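Long-range contact in redox-sensing transcriptional repressor Rex (PDB 3WG9), which probably represses transcription as a DNA-binding homodimer that responds to the cellular NADH/NAD(+) redox state: residues Leu81-Gly93 / Gly109-Leu122. Numbering follows the deposited sequence.
Sequences LDKTYNTIIIGAG and GFNLKGIFDINPRL
Tyr85 and Phe110 lie side by side at the start of two neighbouring parallel strands, 85-90 and 110-117, which helix 94-102 connects into the first beta-alpha-beta unit of a Rossmann fold. The ring planes are 26° from parallel but so far slid that they barely overlap, Tyr85 CD2 meeting Phe110 CE1 at 3.8 Å. Leu81 CD2 also reaches Phe110, and Ser203 and Leu199 of the second subunit pack on these residues, which suits broad side chains at this end. The Tyr85 hydroxyl is hydrogen-bonded to Gly80 O.

On the same sheet face, Thr87 OG1 stands between its backbone N and carbonyl carbon (chi1 69°), which brings it to 3.5 Å from Leu112 CD1. A water 2.7 Å from Thr87 OG1 donates to Phe110 O, giving this buried hydroxyl a polar partner. Further along, Leu112 crosses Ile89 at about a right angle, and its CD1 lies 3.6 Å from Ile89 CG1. Ile89 also packs on Ile151 of strand 149-152, and Ile115 on Val132 of strand 132-134, so branched aliphatic chains suit this face.

The other face carries Ile88, Ile90 and Phe116. Ile88 CG2 touches Phe116 CE2, while Ile90 CD1 bends back to Phe116 CB; Phe141 of helix 138-144 packs edge-to-face with the same ring. Gly114, without a side chain, suits this face because Phe116 CE2 lies close over it.

Just past strand 85-90, Gly91 adopts backbone angles that call for glycine and opens the GxGxxG turn, predicted to bind NAD(+). Ala92 is small enough to tuck its CB 3.7 Å from Ile115 CG2. Asp117, a nucleotide-binding residue in structures of this protein, divides its carboxylate: OD2 closes an Asx turn with Asn119 N, and OD1 accepts Ala92 N at 2.9 Å, on its anti side and 22° out of the carboxylate plane.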
loop_
_atom_site.group_PDB
_atom_site.type_symbol
_atom_site.label_atom_id
_atom_site.label_comp_id
_atom_site.label_asym_id
_atom_site.label_seq_id
_atom_site.Cartn_x
_atom_site.Cartn_y
_atom_site.Cartn_z
ATOM N N LEU B 81 7.723 13.993 -9.600
ATOM C CA LEU B 81 6.491 13.872 -10.393
ATOM C C LEU B 81 6.373 14.886 -11.541
ATOM O O LEU B 81 5.428 14.816 -12.304
ATOM C CB LEU B 81 5.231 13.834 -9.519
ATOM C CG LEU B 81 5.282 12.735 -8.433
ATOM C CD1 LEU B 81 4.067 12.839 -7.569
ATOM C CD2 LEU B 81 5.260 11.364 -9.098
ATOM N N ASP B 82 7.381 15.743 -11.691
ATOM C CA ASP B 82 7.549 16.581 -12.885
ATOM C C ASP B 82 8.271 15.833 -14.011
ATOM O O ASP B 82 8.408 16.372 -15.111
ATOM C CB ASP B 82 8.378 17.812 -12.498
ATOM C CG ASP B 82 9.745 17.415 -11.957
ATOM O OD1 ASP B 82 9.797 16.562 -11.029
ATOM O OD2 ASP B 82 10.777 17.871 -12.507
ATOM N N LYS B 83 8.775 14.630 -13.738
ATOM C CA LYS B 83 9.465 13.823 -14.745
ATOM C C LYS B 83 8.519 12.726 -15.246
ATOM O O LYS B 83 7.442 12.546 -14.692
ATOM C CB LYS B 83 10.721 13.148 -14.166
ATOM C CG LYS B 83 11.685 14.055 -13.409
ATOM C CD LYS B 83 12.374 15.065 -14.330
ATOM C CE LYS B 83 13.858 15.286 -13.980
ATOM N NZ LYS B 83 14.111 15.887 -12.626
ATOM N N THR B 84 8.937 11.982 -16.267
ATOM C CA THR B 84 8.209 10.774 -16.718
ATOM C C THR B 84 9.124 9.591 -16.547
ATOM O O THR B 84 10.346 9.728 -16.647
ATOM C CB THR B 84 7.825 10.805 -18.241
ATOM O OG1 THR B 84 8.999 11.108 -18.996
ATOM C CG2 THR B 84 6.745 11.846 -18.518
ATOM N N TYR B 85 8.515 8.417 -16.371
ATOM C CA TYR B 85 9.242 7.186 -16.083
ATOM C C TYR B 85 8.601 6.131 -17.001
ATOM O O TYR B 85 7.373 6.013 -17.081
ATOM C CB TYR B 85 9.051 6.765 -14.591
ATOM C CG TYR B 85 9.535 7.827 -13.638
ATOM C CD1 TYR B 85 10.889 7.931 -13.310
ATOM C CD2 TYR B 85 8.655 8.796 -13.160
ATOM C CE1 TYR B 85 11.360 8.988 -12.506
ATOM C CE2 TYR B 85 9.107 9.872 -12.357
ATOM C CZ TYR B 85 10.470 9.960 -12.057
ATOM O OH TYR B 85 10.924 10.999 -11.261
ATOM N N ASN B 86 9.439 5.388 -17.695
ATOM C CA ASN B 86 8.961 4.277 -18.531
ATOM C C ASN B 86 8.859 3.016 -17.663
ATOM O O ASN B 86 9.826 2.666 -17.002
ATOM C CB ASN B 86 9.961 4.054 -19.643
ATOM C CG ASN B 86 10.015 5.249 -20.626
ATOM O OD1 ASN B 86 9.064 6.037 -20.692
ATOM N ND2 ASN B 86 11.148 5.408 -21.310
ATOM N N THR B 87 7.692 2.383 -17.688
ATOM C CA THR B 87 7.384 1.210 -16.908
ATOM C C THR B 87 7.038 0.029 -17.795
ATOM O O THR B 87 6.555 0.182 -18.930
ATOM C CB THR B 87 6.205 1.501 -15.945
ATOM O OG1 THR B 87 4.994 1.678 -16.702
ATOM C CG2 THR B 87 6.532 2.775 -15.115
ATOM N N ILE B 88 7.233 -1.157 -17.262
ATOM C CA ILE B 88 6.650 -2.348 -17.804
ATOM C C ILE B 88 6.019 -3.083 -16.659
ATOM O O ILE B 88 6.419 -2.913 -15.515
ATOM C CB ILE B 88 7.699 -3.274 -18.461
ATOM C CG1 ILE B 88 8.810 -3.691 -17.480
ATOM C CG2 ILE B 88 8.334 -2.577 -19.665
ATOM C CD1 ILE B 88 9.924 -4.566 -18.117
ATOM N N ILE B 89 5.040 -3.920 -16.972
ATOM C CA ILE B 89 4.443 -4.801 -15.957
ATOM C C ILE B 89 4.746 -6.200 -16.365
ATOM O O ILE B 89 4.549 -6.562 -17.559
ATOM C CB ILE B 89 2.901 -4.561 -15.981
ATOM C CG1 ILE B 89 2.648 -3.180 -15.388
ATOM C CG2 ILE B 89 2.134 -5.612 -15.160
ATOM C CD1 ILE B 89 1.161 -2.743 -15.388
ATOM N N ILE B 90 5.174 -7.011 -15.395
ATOM C CA ILE B 90 5.381 -8.425 -15.594
ATOM C C ILE B 90 4.192 -9.157 -14.915
ATOM O O ILE B 90 3.954 -9.015 -13.685
ATOM C CB ILE B 90 6.669 -8.954 -14.962
ATOM C CG1 ILE B 90 7.902 -8.064 -15.239
ATOM C CG2 ILE B 90 6.882 -10.453 -15.395
ATOM C CD1 ILE B 90 8.094 -7.809 -16.720
ATOM N N GLY B 91 3.427 -9.873 -15.729
ATOM C CA GLY B 91 2.202 -10.592 -15.237
ATOM C C GLY B 91 0.970 -9.971 -15.885
ATOM O O GLY B 91 0.695 -8.785 -15.669
ATOM N N ALA B 92 0.274 -10.715 -16.744
ATOM C CA ALA B 92 -0.913 -10.190 -17.399
ATOM C C ALA B 92 -2.218 -10.770 -16.852
ATOM O O ALA B 92 -3.232 -10.559 -17.468
ATOM C CB ALA B 92 -0.881 -10.402 -18.930
ATOM N N GLY B 93 -2.182 -11.394 -15.677
ATOM C CA GLY B 93 -3.401 -11.739 -14.900
ATOM C C GLY B 93 -4.140 -10.553 -14.318
ATOM O O GLY B 93 -3.847 -9.389 -14.628
ATOM N N GLY B 109 2.774 10.402 -15.656
ATOM C CA GLY B 109 4.128 10.335 -15.123
ATOM C C GLY B 109 4.692 8.968 -15.372
ATOM O O GLY B 109 5.860 8.814 -15.715
ATOM N N PHE B 110 3.826 7.976 -15.294
ATOM C CA PHE B 110 4.307 6.628 -15.375
ATOM C C PHE B 110 3.846 5.978 -16.671
ATOM O O PHE B 110 2.718 5.480 -16.809
ATOM C CB PHE B 110 3.929 5.858 -14.112
ATOM C CG PHE B 110 4.491 6.484 -12.850
ATOM C CD1 PHE B 110 5.705 6.053 -12.334
ATOM C CD2 PHE B 110 3.833 7.525 -12.226
ATOM C CE1 PHE B 110 6.234 6.609 -11.180
ATOM C CE2 PHE B 110 4.346 8.082 -11.051
ATOM C CZ PHE B 110 5.535 7.638 -10.537
ATOM N N ASN B 111 4.749 5.986 -17.631
ATOM C CA ASN B 111 4.339 5.623 -18.966
ATOM C C ASN B 111 4.515 4.143 -19.247
ATOM O O ASN B 111 5.636 3.690 -19.456
ATOM C CB ASN B 111 5.094 6.500 -19.964
ATOM C CG ASN B 111 4.649 7.971 -19.899
ATOM O OD1 ASN B 111 5.449 8.883 -20.092
ATOM N ND2 ASN B 111 3.376 8.197 -19.594
ATOM N N LEU B 112 3.421 3.391 -19.242
ATOM C CA LEU B 112 3.509 1.952 -19.419
ATOM C C LEU B 112 3.883 1.575 -20.865
ATOM O O LEU B 112 3.099 1.864 -21.757
ATOM C CB LEU B 112 2.165 1.282 -19.083
ATOM C CG LEU B 112 2.160 -0.254 -19.184
ATOM C CD1 LEU B 112 3.068 -0.908 -18.122
ATOM C CD2 LEU B 112 0.735 -0.793 -18.978
ATOM N N LYS B 113 5.008 0.876 -21.070
ATOM C CA LYS B 113 5.524 0.542 -22.416
ATOM C C LYS B 113 5.253 -0.869 -22.876
ATOM O O LYS B 113 5.387 -1.162 -24.053
ATOM C CB LYS B 113 7.031 0.787 -22.495
ATOM C CG LYS B 113 7.411 2.178 -22.211
ATOM C CD LYS B 113 6.730 3.129 -23.176
ATOM C CE LYS B 113 6.875 4.524 -22.649
ATOM N NZ LYS B 113 6.646 5.575 -23.678
ATOM N N GLY B 114 4.915 -1.776 -21.962
ATOM C CA GLY B 114 4.741 -3.168 -22.339
ATOM C C GLY B 114 4.303 -3.967 -21.131
ATOM O O GLY B 114 4.548 -3.554 -19.979
ATOM N N ILE B 115 3.634 -5.079 -21.416
ATOM C CA ILE B 115 3.208 -6.050 -20.445
ATOM C C ILE B 115 3.749 -7.404 -20.875
ATOM O O ILE B 115 3.769 -7.730 -22.064
ATOM C CB ILE B 115 1.644 -6.094 -20.344
ATOM C CG1 ILE B 115 1.048 -4.771 -19.884
ATOM C CG2 ILE B 115 1.114 -7.285 -19.513
ATOM C CD1 ILE B 115 -0.500 -4.845 -19.994
ATOM N N PHE B 116 4.226 -8.177 -19.926
ATOM C CA PHE B 116 4.928 -9.424 -20.195
ATOM C C PHE B 116 4.274 -10.576 -19.440
ATOM O O PHE B 116 3.801 -10.434 -18.289
ATOM C CB PHE B 116 6.406 -9.265 -19.845
ATOM C CG PHE B 116 7.086 -8.241 -20.719
ATOM C CD1 PHE B 116 7.753 -8.641 -21.892
ATOM C CD2 PHE B 116 6.945 -6.877 -20.449
ATOM C CE1 PHE B 116 8.307 -7.709 -22.761
ATOM C CE2 PHE B 116 7.486 -5.947 -21.280
ATOM C CZ PHE B 116 8.192 -6.361 -22.456
ATOM N N ASP B 117 4.245 -11.724 -20.115
ATOM C CA ASP B 117 3.651 -12.906 -19.514
ATOM C C ASP B 117 4.259 -14.192 -20.079
ATOM O O ASP B 117 4.957 -14.173 -21.120
ATOM C CB ASP B 117 2.123 -12.869 -19.683
ATOM C CG ASP B 117 1.414 -13.812 -18.726
ATOM O OD1 ASP B 117 1.073 -13.384 -17.593
ATOM O OD2 ASP B 117 1.239 -14.994 -19.148
ATOM N N ILE B 118 4.099 -15.272 -19.329
ATOM C CA ILE B 118 4.723 -16.537 -19.687
ATOM C C ILE B 118 3.818 -17.388 -20.594
ATOM O O ILE B 118 4.261 -18.368 -21.196
ATOM C CB ILE B 118 5.119 -17.279 -18.372
ATOM C CG1 ILE B 118 6.083 -18.439 -18.584
ATOM C CG2 ILE B 118 3.900 -17.756 -17.561
ATOM C CD1 ILE B 118 5.808 -19.577 -17.564
ATOM N N ASN B 119 2.540 -17.039 -20.627
ATOM C CA ASN B 119 1.531 -17.787 -21.400
ATOM C C ASN B 119 1.471 -17.452 -22.902
ATOM O O ASN B 119 0.927 -16.405 -23.281
ATOM C CB ASN B 119 0.174 -17.505 -20.802
ATOM C CG ASN B 119 -0.871 -18.510 -21.252
ATOM O OD1 ASN B 119 -0.655 -19.251 -22.196
ATOM N ND2 ASN B 119 -2.002 -18.498 -20.611
ATOM N N PRO B 120 1.958 -18.372 -23.763
ATOM C CA PRO B 120 1.923 -18.200 -25.220
ATOM C C PRO B 120 0.584 -17.683 -25.741
ATOM O O PRO B 120 0.550 -16.976 -26.760
ATOM C CB PRO B 120 2.166 -19.625 -25.741
ATOM C CG PRO B 120 3.021 -20.248 -24.654
ATOM C CD PRO B 120 2.344 -19.750 -23.404
ATOM N N ARG B 121 -0.491 -18.039 -25.046
ATOM C CA ARG B 121 -1.843 -17.644 -25.421
ATOM C C ARG B 121 -1.954 -16.163 -25.580
ATOM O O ARG B 121 -2.689 -15.698 -26.436
ATOM C CB ARG B 121 -2.882 -18.016 -24.346
ATOM C CG ARG B 121 -3.909 -19.110 -24.726
ATOM C CD ARG B 121 -4.980 -19.203 -23.663
ATOM N NE ARG B 121 -5.670 -17.915 -23.557
ATOM C CZ ARG B 121 -6.571 -17.465 -24.445
ATOM N NH1 ARG B 121 -6.995 -18.225 -25.477
ATOM N NH2 ARG B 121 -7.089 -16.259 -24.290
ATOM N N LEU B 122 -1.347 -15.420 -24.673
ATOM C CA LEU B 122 -1.617 -13.989 -24.618
ATOM C C LEU B 122 -0.746 -13.172 -25.532
ATOM O O LEU B 122 -1.076 -12.039 -25.809
ATOM C CB LEU B 122 -1.543 -13.476 -23.193
ATOM C CG LEU B 122 -2.178 -14.448 -22.209
ATOM C CD1 LEU B 122 -2.015 -13.871 -20.825
ATOM C CD2 LEU B 122 -3.642 -14.685 -22.547
HETATM O O HOH W 1 2.682 2.549 -15.625
#